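Local coordinates for Rab GDP-dissociation inhibitor (Saccharomyces cerevisiae, PDB 2BCG), which inhibits release of GDP from the Rab GTPase Sec4 and extracts GDP-bound Ypt7 from vacuolar membranes, at residues Thr104-Tyr109 / Gln246-Leu251; Ala313-Asn318 / Lys384-Ile389; Asn318-Asn323 / Gly360-Ile365. One frame throughout, in Å; residues are numbered along the deposited sequence.

Interaction 1 (Thr104-Tyr109 / Gln246-Leu251); sequences TDVTRY and QGFARL
Gly247 meets the turn Thr104-Tyr109 with bare backbone. Its carbonyl oxygen lies 3.4 Å from Tyr109 CD1, and Val106 CG1 settles against its carbonyl carbon; with no side chain in between, helix 243-254 can come this close. Phe248 follows. Its CB leaves the helix away from the turn, but with CG anti to the carbonyl carbon (chi1 -77°) the ring swings back under Val106. Val106 CG1 sits over the ring face in a CH-pi contact, 4.1 Å from the centroid of Phe248, and its other methyl, CG2, is 3.8 Å from Phe248 CE1. Residues of helices 21-32 and 96-104 also pack on this ring. The turn itself is a helix ending: Asp105, at positive phi, closes helix 96-104 with a Schellman motif, and a short 3-10 turn then delivers Tyr109. Both segments reach into the regions that interact with Ypt1, so the contact joins two parts of the Rab-binding surface. Arg250 runs extended from CG to NE across the tyrosine. Its CD lies 3.7 Å from the centroid of the Tyr109 ring, 12° off the normal, while the guanidinium stands steeply to the ring, 74° between planes, rather than stacking flat. Beyond the segments, Arg250 NH2 makes a salt bridge and Tyr109 OH a hydrogen bond with acidic side chains of the other protein chain. Last comes Leu251, which reaches both Thr104 and Val106: CB is 3.9 Å from Val106 CG2, CD2 is 3.8 Å from Thr104 CB, and CD1 lies 3.6 Å from Thr104 O, an oxygen also hydrogen-bonded by Arg447 NH1.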
loop_
_atom_site.group_PDB
_atom_site.type_symbol
_atom_site.label_atom_id
_atom_site.label_comp_id
_atom_site.label_asym_id
_atom_site.label_seq_id
_atom_site.Cartn_x
_atom_site.Cartn_y
_atom_site.Cartn_z
ATOM N N THR A 104 2.064 -8.357 11.054
ATOM C CA THR A 104 0.604 -8.156 10.982
ATOM C C THR A 104 -0.066 -9.001 9.932
ATOM O O THR A 104 -1.306 -8.994 9.815
ATOM C CB THR A 104 0.255 -6.694 10.641
ATOM O OG1 THR A 104 0.812 -6.339 9.349
ATOM C CG2 THR A 104 0.704 -5.706 11.752
ATOM N N ASP A 105 0.730 -9.699 9.124
ATOM C CA ASP A 105 0.210 -10.494 8.007
ATOM C C ASP A 105 -0.539 -9.646 6.954
ATOM O O ASP A 105 -1.366 -10.150 6.188
ATOM C CB ASP A 105 -0.679 -11.653 8.478
ATOM C CG ASP A 105 0.103 -12.764 9.204
ATOM O OD1 ASP A 105 1.357 -12.826 9.168
ATOM O OD2 ASP A 105 -0.581 -13.573 9.845
ATOM N N VAL A 106 -0.198 -8.367 6.888
ATOM C CA VAL A 106 -0.743 -7.513 5.793
ATOM C C VAL A 106 -0.152 -7.938 4.443
ATOM O O VAL A 106 -0.691 -7.641 3.379
ATOM C CB VAL A 106 -0.631 -6.023 6.141
ATOM C CG1 VAL A 106 -0.938 -5.145 4.933
ATOM C CG2 VAL A 106 -1.591 -5.731 7.276
ATOM N N THR A 107 0.918 -8.749 4.509
ATOM C CA THR A 107 1.359 -9.502 3.358
ATOM C C THR A 107 0.256 -10.337 2.704
ATOM O O THR A 107 0.376 -10.693 1.515
ATOM C CB THR A 107 2.524 -10.470 3.747
ATOM O OG1 THR A 107 2.167 -11.236 4.916
ATOM C CG2 THR A 107 3.798 -9.677 4.044
ATOM N N ARG A 108 -0.823 -10.643 3.440
ATOM C CA ARG A 108 -1.958 -11.371 2.841
ATOM C C ARG A 108 -2.742 -10.505 1.838
ATOM O O ARG A 108 -3.508 -11.041 1.003
ATOM C CB ARG A 108 -2.954 -11.793 3.933
ATOM C CG ARG A 108 -2.485 -12.850 4.883
ATOM C CD ARG A 108 -3.535 -12.878 6.010
ATOM N NE ARG A 108 -3.306 -14.022 6.871
ATOM C CZ ARG A 108 -4.208 -14.599 7.674
ATOM N NH1 ARG A 108 -5.471 -14.137 7.801
ATOM N NH2 ARG A 108 -3.810 -15.660 8.368
ATOM N N TYR A 109 -2.548 -9.189 1.905
ATOM C CA TYR A 109 -3.403 -8.262 1.132
ATOM C C TYR A 109 -2.610 -7.510 0.077
ATOM O O TYR A 109 -3.179 -6.756 -0.721
ATOM C CB TYR A 109 -4.134 -7.259 2.046
ATOM C CG TYR A 109 -4.620 -7.877 3.352
ATOM C CD1 TYR A 109 -4.363 -7.265 4.556
ATOM C CD2 TYR A 109 -5.294 -9.102 3.352
ATOM C CE1 TYR A 109 -4.775 -7.822 5.768
ATOM C CE2 TYR A 109 -5.715 -9.676 4.548
ATOM C CZ TYR A 109 -5.442 -9.039 5.754
ATOM O OH TYR A 109 -5.786 -9.606 6.981
ATOM N N GLN A 246 -4.774 0.440 1.910
ATOM C CA GLN A 246 -5.970 -0.416 1.817
ATOM C C GLN A 246 -5.767 -1.689 2.647
ATOM O O GLN A 246 -6.694 -2.173 3.304
ATOM C CB GLN A 246 -6.290 -0.758 0.363
ATOM C CG GLN A 246 -6.837 0.471 -0.381
ATOM C CD GLN A 246 -7.192 0.146 -1.814
ATOM O OE1 GLN A 246 -8.105 -0.621 -2.087
ATOM N NE2 GLN A 246 -6.446 0.710 -2.734
ATOM N N GLY A 247 -4.540 -2.199 2.637
ATOM C CA GLY A 247 -4.262 -3.417 3.388
ATOM C C GLY A 247 -4.291 -3.202 4.885
ATOM O O GLY A 247 -4.802 -4.052 5.654
ATOM N N PHE A 248 -3.700 -2.096 5.334
ATOM C CA PHE A 248 -3.731 -1.800 6.771
ATOM C C PHE A 248 -5.155 -1.445 7.226
ATOM O O PHE A 248 -5.524 -1.735 8.380
ATOM C CB PHE A 248 -2.691 -0.748 7.144
ATOM C CG PHE A 248 -1.301 -1.323 7.205
ATOM C CD1 PHE A 248 -0.887 -2.068 8.335
ATOM C CD2 PHE A 248 -0.436 -1.209 6.110
ATOM C CE1 PHE A 248 0.393 -2.640 8.384
ATOM C CE2 PHE A 248 0.845 -1.814 6.143
ATOM C CZ PHE A 248 1.269 -2.502 7.296
ATOM N N ALA A 249 -5.941 -0.814 6.351
ATOM C CA ALA A 249 -7.367 -0.534 6.668
ATOM C C ALA A 249 -8.128 -1.853 6.841
ATOM O O ALA A 249 -8.962 -1.985 7.748
ATOM C CB ALA A 249 -8.014 0.309 5.568
ATOM N N ARG A 250 -7.844 -2.823 5.969
ATOM C CA ARG A 250 -8.471 -4.140 6.134
ATOM C C ARG A 250 -8.056 -4.771 7.503
ATOM O O ARG A 250 -8.921 -5.293 8.239
ATOM C CB ARG A 250 -8.137 -5.054 4.969
ATOM C CG ARG A 250 -8.772 -6.420 5.166
ATOM C CD ARG A 250 -8.534 -7.301 3.983
ATOM N NE ARG A 250 -9.109 -8.613 4.267
ATOM C CZ ARG A 250 -10.404 -8.914 4.082
ATOM N NH1 ARG A 250 -11.272 -8.015 3.556
ATOM N NH2 ARG A 250 -10.826 -10.128 4.426
ATOM N N LEU A 251 -6.753 -4.678 7.858
ATOM C CA LEU A 251 -6.286 -5.197 9.179
ATOM C C LEU A 251 -7.092 -4.538 10.311
ATOM O O LEU A 251 -7.609 -5.212 11.223
ATOM C CB LEU A 251 -4.795 -4.901 9.361
ATOM C CG LEU A 251 -4.222 -5.327 10.715
ATOM C CD1 LEU A 251 -4.070 -6.847 10.837
ATOM C CD2 LEU A 251 -2.883 -4.615 10.910
#

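Interaction 2 (Ala313-Asn318 / Lys384-Ile389); sequences AICILN and KLLGPI
Pro388 O is gripped from two quarters. A water donates to it at 2.7 Å from Pro388 O and accepts from the backbone of the opposite segment, 2.8 Å from Asn318 N; His319 NE2 is a second hydrogen-bond partner of the same oxygen. Leu317 CD2 comes to 3.7 Å from Pro388 O from a third direction, roughly perpendicular to both. The water is thus the polar bridge between the segments, which share no direct hydrogen bond. The apolar part centres on Leu317: its CB points neither toward the linker nor away, and a chi1 of -41° brings CD2 against Leu386 CB and to 3.8 Å from Ile389 CG1, while CD1 abuts Leu386 O at 3.9 Å. That carbonyl oxygen is buried here without a polar partner. In the fold, Ala313-Leu317 ends a long strand of the mixed sheet, and Lys384-Ile389 is the linker that leaves helix 380-383 and turns into the antiparallel edge strand 391-402. Ile316 bonds through its backbone to Glu390 and Glu391, so the linker is drawn into the sheet just past Ile389. The side chains of Cys315 and Leu317 reach the linker, while the CB of Ile316 points away. Ile389 places CG2, anti to its own backbone N, 4.0 Å from Cys315 CB and close to Ile316 O. Farther along, Leu386 CD1 reaches the sulfur at 4.1 Å from Cys315 SG. Phe383 of helix 380-383 packs on both Cys315 and Ile389, and Leu386 goes on to touch Ala364 and Ile366 of the adjoining strand 362-369.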
loop_
_atom_site.group_PDB
_atom_site.type_symbol
_atom_site.label_atom_id
_atom_site.label_comp_id
_atom_site.label_asym_id
_atom_site.label_seq_id
_atom_site.Cartn_x
_atom_site.Cartn_y
_atom_site.Cartn_z
ATOM N N ALA A 313 6.956 15.022 -10.909
ATOM C CA ALA A 313 6.570 15.014 -12.319
ATOM C C ALA A 313 6.342 13.558 -12.670
ATOM O O ALA A 313 7.280 12.786 -12.729
ATOM C CB ALA A 313 7.683 15.578 -13.206
ATOM N N ILE A 314 5.093 13.216 -12.936
ATOM C CA ILE A 314 4.713 11.875 -13.312
ATOM C C ILE A 314 4.743 11.795 -14.834
ATOM O O ILE A 314 3.984 12.492 -15.528
ATOM C CB ILE A 314 3.297 11.539 -12.771
ATOM C CG1 ILE A 314 3.240 11.665 -11.237
ATOM C CG2 ILE A 314 2.806 10.176 -13.295
ATOM C CD1 ILE A 314 1.798 11.707 -10.725
ATOM N N CYS A 315 5.679 10.997 -15.352
ATOM C CA CYS A 315 5.860 10.889 -16.796
ATOM C C CYS A 315 5.423 9.533 -17.283
ATOM O O CYS A 315 5.726 8.524 -16.630
ATOM C CB CYS A 315 7.328 11.051 -17.150
ATOM S SG CYS A 315 7.971 12.665 -16.598
ATOM N N ILE A 316 4.711 9.520 -18.410
ATOM C CA ILE A 316 4.320 8.263 -19.050
ATOM C C ILE A 316 5.187 8.087 -20.274
ATOM O O ILE A 316 5.299 8.990 -21.100
ATOM C CB ILE A 316 2.847 8.241 -19.478
ATOM C CG1 ILE A 316 1.904 8.395 -18.277
ATOM C CG2 ILE A 316 2.562 6.943 -20.269
ATOM C CD1 ILE A 316 0.399 8.558 -18.692
ATOM N N LEU A 317 5.849 6.937 -20.312
ATOM C CA LEU A 317 6.680 6.571 -21.478
ATOM C C LEU A 317 6.032 5.392 -22.143
ATOM O O LEU A 317 5.304 4.643 -21.511
ATOM C CB LEU A 317 8.091 6.177 -21.070
ATOM C CG LEU A 317 8.782 7.008 -19.970
ATOM C CD1 LEU A 317 10.118 6.432 -19.635
ATOM C CD2 LEU A 317 8.958 8.449 -20.392
ATOM N N ASN A 318 6.318 5.224 -23.435
ATOM C CA ASN A 318 5.871 4.014 -24.118
ATOM C C ASN A 318 7.054 3.099 -24.478
ATOM O O ASN A 318 6.975 2.292 -25.424
ATOM C CB ASN A 318 4.976 4.349 -25.316
ATOM C CG ASN A 318 5.703 5.003 -26.421
ATOM O OD1 ASN A 318 6.911 5.224 -26.360
ATOM N ND2 ASN A 318 4.956 5.343 -27.489
ATOM N N LYS A 384 15.765 14.508 -19.391
ATOM C CA LYS A 384 16.669 14.119 -20.493
ATOM C C LYS A 384 17.079 12.640 -20.437
ATOM O O LYS A 384 17.457 12.053 -21.465
ATOM C CB LYS A 384 17.921 14.970 -20.478
ATOM C CG LYS A 384 17.785 16.274 -21.210
ATOM C CD LYS A 384 19.009 17.123 -20.925
ATOM C CE LYS A 384 19.300 18.099 -22.044
ATOM N NZ LYS A 384 19.856 19.370 -21.489
ATOM N N LEU A 385 17.044 12.039 -19.243
ATOM C CA LEU A 385 17.466 10.633 -19.092
ATOM C C LEU A 385 16.379 9.691 -19.585
ATOM O O LEU A 385 16.618 8.511 -19.731
ATOM C CB LEU A 385 17.756 10.315 -17.636
ATOM C CG LEU A 385 18.931 11.056 -16.998
ATOM C CD1 LEU A 385 19.000 10.810 -15.492
ATOM C CD2 LEU A 385 20.239 10.599 -17.663
ATOM N N LEU A 386 15.168 10.195 -19.801
ATOM C CA LEU A 386 14.042 9.282 -20.047
ATOM C C LEU A 386 13.752 8.929 -21.482
ATOM O O LEU A 386 12.942 8.047 -21.728
ATOM C CB LEU A 386 12.744 9.855 -19.462
ATOM C CG LEU A 386 12.815 10.180 -17.967
ATOM C CD1 LEU A 386 11.448 10.664 -17.480
ATOM C CD2 LEU A 386 13.252 8.985 -17.112
ATOM N N GLY A 387 14.387 9.608 -22.436
ATOM C CA GLY A 387 13.969 9.444 -23.821
ATOM C C GLY A 387 12.622 10.163 -24.071
ATOM O O GLY A 387 12.157 10.962 -23.252
ATOM N N PRO A 388 11.981 9.898 -25.223
ATOM C CA PRO A 388 10.732 10.621 -25.514
ATOM C C PRO A 388 9.650 10.378 -24.453
ATOM O O PRO A 388 9.451 9.271 -23.996
ATOM C CB PRO A 388 10.313 10.072 -26.880
ATOM C CG PRO A 388 11.600 9.594 -27.509
ATOM C CD PRO A 388 12.413 9.058 -26.359
ATOM N N ILE A 389 8.935 11.439 -24.093
ATOM C CA ILE A 389 7.916 11.341 -23.023
ATOM C C ILE A 389 6.535 11.559 -23.657
ATOM O O ILE A 389 6.331 12.543 -24.404
ATOM C CB ILE A 389 8.188 12.378 -21.882
ATOM C CG1 ILE A 389 9.547 12.121 -21.189
ATOM C CG2 ILE A 389 6.988 12.416 -20.907
ATOM C CD1 ILE A 389 10.091 13.311 -20.374
HETATM O O HOH W 1 7.289 7.662 -24.536
#

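Interaction 3 (Asn318-Asn323 / Gly360-Ile365); sequences NHPVPN and GHYLAI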
loop_
_atom_site.group_PDB
_atom_site.type_symbol
_atom_site.label_atom_id
_atom_site.label_comp_id
_atom_site.label_asym_id
_atom_site.label_seq_id
_atom_site.Cartn_x
_atom_site.Cartn_y
_atom_site.Cartn_z
ATOM N N ASN A 318 6.318 5.224 -23.435
ATOM C CA ASN A 318 5.871 4.014 -24.118
ATOM C C ASN A 318 7.054 3.099 -24.478
ATOM O O ASN A 318 6.975 2.292 -25.424
ATOM C CB ASN A 318 4.976 4.349 -25.316
ATOM C CG ASN A 318 5.703 5.003 -26.421
ATOM O OD1 ASN A 318 6.911 5.224 -26.360
ATOM N ND2 ASN A 318 4.956 5.343 -27.489
ATOM N N HIS A 319 8.150 3.255 -23.739
ATOM C CA HIS A 319 9.381 2.484 -23.950
ATOM C C HIS A 319 10.206 2.480 -22.662
ATOM O O HIS A 319 10.020 3.329 -21.796
ATOM C CB HIS A 319 10.213 3.176 -25.031
ATOM C CG HIS A 319 10.518 4.592 -24.683
ATOM N ND1 HIS A 319 11.528 4.936 -23.810
ATOM C CD2 HIS A 319 9.899 5.750 -25.024
ATOM C CE1 HIS A 319 11.530 6.248 -23.636
ATOM N NE2 HIS A 319 10.563 6.761 -24.372
ATOM N N PRO A 320 11.169 1.542 -22.546
ATOM C CA PRO A 320 12.045 1.560 -21.345
ATOM C C PRO A 320 12.958 2.755 -21.228
ATOM O O PRO A 320 13.198 3.476 -22.188
ATOM C CB PRO A 320 12.883 0.286 -21.462
ATOM C CG PRO A 320 12.412 -0.413 -22.665
ATOM C CD PRO A 320 11.484 0.423 -23.461
ATOM N N VAL A 321 13.457 2.986 -20.026
ATOM C CA VAL A 321 14.394 4.109 -19.850
ATOM C C VAL A 321 15.744 3.755 -20.486
ATOM O O VAL A 321 16.263 2.647 -20.272
ATOM C CB VAL A 321 14.551 4.441 -18.348
ATOM C CG1 VAL A 321 15.613 5.487 -18.095
ATOM C CG2 VAL A 321 13.182 4.831 -17.774
ATOM N N PRO A 322 16.302 4.671 -21.288
ATOM C CA PRO A 322 17.633 4.376 -21.876
ATOM C C PRO A 322 18.713 4.022 -20.823
ATOM O O PRO A 322 18.693 4.515 -19.684
ATOM C CB PRO A 322 17.996 5.659 -22.644
ATOM C CG PRO A 322 16.653 6.398 -22.835
ATOM C CD PRO A 322 15.745 5.983 -21.710
ATOM N N ASN A 323 19.665 3.154 -21.223
ATOM C CA ASN A 323 20.825 2.801 -20.422
ATOM C C ASN A 323 20.485 2.161 -19.073
ATOM O O ASN A 323 21.155 2.395 -18.067
ATOM C CB ASN A 323 21.778 4.009 -20.279
ATOM C CG ASN A 323 22.330 4.455 -21.604
ATOM O OD1 ASN A 323 22.170 5.631 -22.059
ATOM N ND2 ASN A 323 22.928 3.531 -22.267
ATOM N N GLY A 360 3.237 -2.105 -22.145
ATOM C CA GLY A 360 4.159 -1.355 -22.964
ATOM C C GLY A 360 4.520 0.015 -22.419
ATOM O O GLY A 360 5.471 0.658 -22.891
ATOM N N HIS A 361 3.758 0.469 -21.431
ATOM C CA HIS A 361 4.073 1.755 -20.822
ATOM C C HIS A 361 4.984 1.641 -19.592
ATOM O O HIS A 361 5.136 0.570 -18.975
ATOM C CB HIS A 361 2.776 2.502 -20.476
ATOM C CG HIS A 361 1.930 2.824 -21.685
ATOM N ND1 HIS A 361 2.164 3.915 -22.500
ATOM C CD2 HIS A 361 0.858 2.183 -22.224
ATOM C CE1 HIS A 361 1.282 3.929 -23.491
ATOM N NE2 HIS A 361 0.479 2.890 -23.347
ATOM N N TYR A 362 5.643 2.764 -19.293
ATOM C CA TYR A 362 6.451 2.906 -18.076
ATOM C C TYR A 362 5.993 4.166 -17.411
ATOM O O TYR A 362 5.629 5.126 -18.095
ATOM C CB TYR A 362 7.961 2.971 -18.405
ATOM C CG TYR A 362 8.510 1.659 -18.937
ATOM C CD1 TYR A 362 8.152 1.188 -20.217
ATOM C CD2 TYR A 362 9.389 0.890 -18.167
ATOM C CE1 TYR A 362 8.647 -0.026 -20.692
ATOM C CE2 TYR A 362 9.895 -0.316 -18.651
ATOM C CZ TYR A 362 9.504 -0.760 -19.908
ATOM O OH TYR A 362 9.996 -1.933 -20.409
ATOM N N LEU A 363 6.037 4.150 -16.083
ATOM C CA LEU A 363 5.810 5.345 -15.297
ATOM C C LEU A 363 7.172 5.755 -14.731
ATOM O O LEU A 363 7.891 4.955 -14.151
ATOM C CB LEU A 363 4.857 5.062 -14.128
ATOM C CG LEU A 363 3.397 4.723 -14.505
ATOM C CD1 LEU A 363 2.613 4.270 -13.299
ATOM C CD2 LEU A 363 2.753 5.954 -15.128
ATOM N N ALA A 364 7.510 7.016 -14.896
ATOM C CA ALA A 364 8.773 7.536 -14.365
ATOM C C ALA A 364 8.407 8.768 -13.591
ATOM O O ALA A 364 7.941 9.770 -14.174
ATOM C CB ALA A 364 9.729 7.876 -15.490
ATOM N N ILE A 365 8.548 8.685 -12.275
ATOM C CA ILE A 365 8.181 9.810 -11.449
ATOM C C ILE A 365 9.453 10.473 -10.924
ATOM O O ILE A 365 10.269 9.850 -10.247
ATOM C CB ILE A 365 7.299 9.394 -10.279
ATOM C CG1 ILE A 365 6.065 8.620 -10.798
ATOM C CG2 ILE A 365 6.886 10.647 -9.514
ATOM C CD1 ILE A 365 5.049 8.258 -9.685
#
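Tyr362 lays its ring beneath the His319-Pro320 peptide, and the largest share of the buried surface belongs to it. In the one of its two modelled positions described here, a chi1 of -68° sets the ring beside its own backbone N and turns one face to the proline: Pro320 CA stands 3.8 Å from the centroid of the Tyr362 ring, 12° off the normal, a CH-pi contact. Pro320 N is over the same ring, 3.5 Å from Tyr362 CE1, and Pro320 CG reaches the phenol end at 3.6 Å from Tyr362 OH. His319 O comes obliquely to 3.3 Å from Tyr362 CD1 and is buried without a polar partner. His319 ND1 donates to Pro320 O at 2.7 Å from above the carbonyl plane, a local bond that probably restrains the bend of the loop. Asn318 meets the other segment mainly through backbone and CB: Asn318 CA makes a CA-H...O contact, 3.6 Å from Gly360 O, and its CB lies 4.0 Å from His361 ND1, itself weakly hydrogen-bonded to Leu317 O. The His361 ring also meets Trp82. Strand 362-369 is flanked by strand 303-317, whose Leu317 pairs by backbone with Tyr362, and by strand 345-351, where Tyr362 touches Ser351 and Val321 packs on Ile349.

Interactions 2 and 3 are neighbours with centres about 6 Å apart. They share Asn318, and the adjacent strands 303-317 and 362-369 of the mixed sheet carry them; Cys315 N bonds to Ala364 O between them. Interaction 1 lies elsewhere, about 30 Å or more from either by centres. Interactions 1 and 2 are largely buried, interaction 3 a surface contact. Their chemistry follows their place: 1 sets a helix against the turn that follows another helix, with aliphatic groups over two aromatic faces and polar ends turned to the partner protein; 2 packs aliphatic side chains beside a bridging water; 3 lays a proline on one tyrosine. Along the chain, interaction 3 is nested within the loop that interaction 2 closes.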